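Local coordinates for protein BAG family molecular chaperone regulator 2 (PDB 4HWD) that probably acts as a co-chaperone that binds the ATPase domain of HSP70/HSC70 through its BAG domain and regulates programmed cell death and stress responses, at residues 21-26 / 83-88. Sequence-based numbering, arbitrary orientation.
Sequences GQLSAF and DLLKIK
L85 reaches from helix 63-89 toward helix 2-31 and sets a single methyl, CD1, against both L23 and F26. Its closer partner is L23, the two CD1 methyls standing 3.6 Å apart. On the other partner the same methyl lies 4.0 Å from CB of F26, so it is the root of the phenylalanine side chain, and not its ring, that L85 touches. CD1 of L85 is thus received by two residues three positions apart, neighbours on one face of helix 2-31.

In L85, CG lies anti to the carbonyl carbon (chi1 -76°) and CD1 continues the extended chain (chi2 -165°), projecting the branch straight across the gap between the helices. L23 starts out less directly; its CG, turned anti to the backbone N (chi1 172°), and the rotation about CB–CG together bring CD1 to CD1 of L85. The ring of F26 leads away from L85, and the F26 side chain touches N40, L41 and L44 of helix 38-57, while the amide nitrogen NE2 of Q22, one turn earlier, sits 3.2 Å above one face of the F26 ring, offset toward its rim.

No hydrogen bond joins the two segments. CA of F26 and CA of L85, the nearest pair across the segments, are 8.1 Å apart, and only 105 Å² is buried in total, so the contact rests on a few apolar side-chain atoms. L23 and L85 are both buried, and L23 extends the apolar seam along helix 63-89 by touching Y78 and L82. F26 joins this cluster to helix 38-57, so that side chains of all three helices take part, as in the hydrophobic core of the three-helix bundle characteristic of BAG domains.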
loop_
_atom_site.group_PDB
_atom_site.type_symbol
_atom_site.label_atom_id
_atom_site.label_comp_id
_atom_site.label_asym_id
_atom_site.label_seq_id
_atom_site.Cartn_x
_atom_site.Cartn_y
_atom_site.Cartn_z
ATOM N N GLY A 21 -4.540 -3.063 -6.250
ATOM C CA GLY A 21 -5.075 -3.495 -7.522
ATOM C C GLY A 21 -3.985 -3.400 -8.566
ATOM O O GLY A 21 -3.856 -4.282 -9.413
ATOM N N GLN A 22 -3.195 -2.329 -8.514
ATOM C CA GLN A 22 -2.114 -2.171 -9.476
ATOM C C GLN A 22 -1.023 -3.205 -9.201
ATOM O O GLN A 22 -0.425 -3.738 -10.131
ATOM C CB GLN A 22 -1.529 -0.761 -9.417
ATOM C CG GLN A 22 -0.496 -0.506 -10.489
ATOM C CD GLN A 22 -1.040 -0.780 -11.876
ATOM O OE1 GLN A 22 -2.058 -0.221 -12.271
ATOM N NE2 GLN A 22 -0.365 -1.645 -12.619
ATOM N N LEU A 23 -0.767 -3.488 -7.928
ATOM C CA LEU A 23 0.238 -4.491 -7.560
ATOM C C LEU A 23 -0.199 -5.873 -8.052
ATOM O O LEU A 23 0.615 -6.647 -8.549
ATOM C CB LEU A 23 0.418 -4.527 -6.046
ATOM C CG LEU A 23 1.286 -5.639 -5.444
ATOM C CD1 LEU A 23 2.749 -5.481 -5.866
ATOM C CD2 LEU A 23 1.151 -5.589 -3.928
ATOM N N SER A 24 -1.490 -6.171 -7.919
ATOM C CA SER A 24 -2.033 -7.458 -8.356
ATOM C C SER A 24 -1.842 -7.618 -9.869
ATOM O O SER A 24 -1.543 -8.713 -10.355
ATOM C CB SER A 24 -3.519 -7.558 -7.984
ATOM O OG SER A 24 -4.046 -8.843 -8.269
ATOM N N ALA A 25 -2.002 -6.521 -10.607
ATOM C CA ALA A 25 -1.810 -6.545 -12.053
ATOM C C ALA A 25 -0.340 -6.827 -12.379
ATOM O O ALA A 25 -0.042 -7.638 -13.261
ATOM C CB ALA A 25 -2.237 -5.223 -12.666
ATOM N N PHE A 26 0.574 -6.155 -11.677
ATOM C CA PHE A 26 2.006 -6.365 -11.893
ATOM C C PHE A 26 2.361 -7.789 -11.500
ATOM O O PHE A 26 3.142 -8.449 -12.173
ATOM C CB PHE A 26 2.864 -5.406 -11.046
ATOM C CG PHE A 26 2.874 -3.984 -11.538
ATOM C CD1 PHE A 26 2.576 -3.678 -12.862
ATOM C CD2 PHE A 26 3.252 -2.951 -10.684
ATOM C CE1 PHE A 26 2.651 -2.361 -13.329
ATOM C CE2 PHE A 26 3.331 -1.634 -11.141
ATOM C CZ PHE A 26 3.032 -1.342 -12.471
ATOM N N ASP A 83 8.766 -5.932 -3.012
ATOM C CA ASP A 83 10.223 -6.123 -2.949
ATOM C C ASP A 83 10.587 -7.399 -3.706
ATOM O O ASP A 83 11.617 -7.468 -4.382
ATOM C CB ASP A 83 10.717 -6.272 -1.506
ATOM C CG ASP A 83 10.629 -4.985 -0.713
ATOM O OD1 ASP A 83 10.860 -3.902 -1.293
ATOM O OD2 ASP A 83 10.349 -5.067 0.501
ATOM N N LEU A 84 9.744 -8.419 -3.572
ATOM C CA LEU A 84 9.982 -9.686 -4.251
ATOM C C LEU A 84 9.680 -9.591 -5.743
ATOM O O LEU A 84 10.294 -10.294 -6.547
ATOM C CB LEU A 84 9.166 -10.799 -3.588
ATOM C CG LEU A 84 9.820 -11.382 -2.322
ATOM C CD1 LEU A 84 10.187 -10.259 -1.361
ATOM C CD2 LEU A 84 8.882 -12.382 -1.642
ATOM N N LEU A 85 8.738 -8.728 -6.123
ATOM C CA LEU A 85 8.434 -8.556 -7.545
ATOM C C LEU A 85 9.607 -7.865 -8.237
ATOM O O LEU A 85 9.923 -8.169 -9.384
ATOM C CB LEU A 85 7.154 -7.725 -7.760
ATOM C CG LEU A 85 5.794 -8.401 -7.525
ATOM C CD1 LEU A 85 4.679 -7.556 -8.139
ATOM C CD2 LEU A 85 5.800 -9.780 -8.161
ATOM N N LYS A 86 10.243 -6.929 -7.539
ATOM C CA LYS A 86 11.385 -6.201 -8.094
ATOM C C LYS A 86 12.527 -7.163 -8.368
ATOM O O LYS A 86 13.182 -7.089 -9.402
ATOM C CB LYS A 86 11.865 -5.116 -7.123
ATOM C CG LYS A 86 10.937 -3.921 -7.007
ATOM C CD LYS A 86 11.440 -2.906 -5.995
ATOM C CE LYS A 86 12.788 -2.329 -6.393
ATOM N NZ LYS A 86 13.280 -1.325 -5.395
ATOM N N ILE A 87 12.762 -8.065 -7.424
ATOM C CA ILE A 87 13.824 -9.049 -7.549
ATOM C C ILE A 87 13.517 -9.992 -8.707
ATOM O O ILE A 87 14.366 -10.235 -9.571
ATOM C CB ILE A 87 13.974 -9.850 -6.221
ATOM C CG1 ILE A 87 14.670 -8.971 -5.176
ATOM C CG2 ILE A 87 14.742 -11.146 -6.459
ATOM C CD1 ILE A 87 14.698 -9.556 -3.780
ATOM N N LYS A 88 12.287 -10.493 -8.725
ATOM C CA LYS A 88 11.817 -11.428 -9.739
ATOM C C LYS A 88 11.759 -10.820 -11.144
ATOM O O LYS A 88 11.926 -11.525 -12.142
ATOM C CB LYS A 88 10.438 -11.936 -9.325
ATOM C CG LYS A 88 10.043 -13.272 -9.897
ATOM C CD LYS A 88 8.836 -13.816 -9.143
ATOM C CE LYS A 88 8.324 -15.104 -9.759
ATOM N NZ LYS A 88 7.869 -14.890 -11.156
#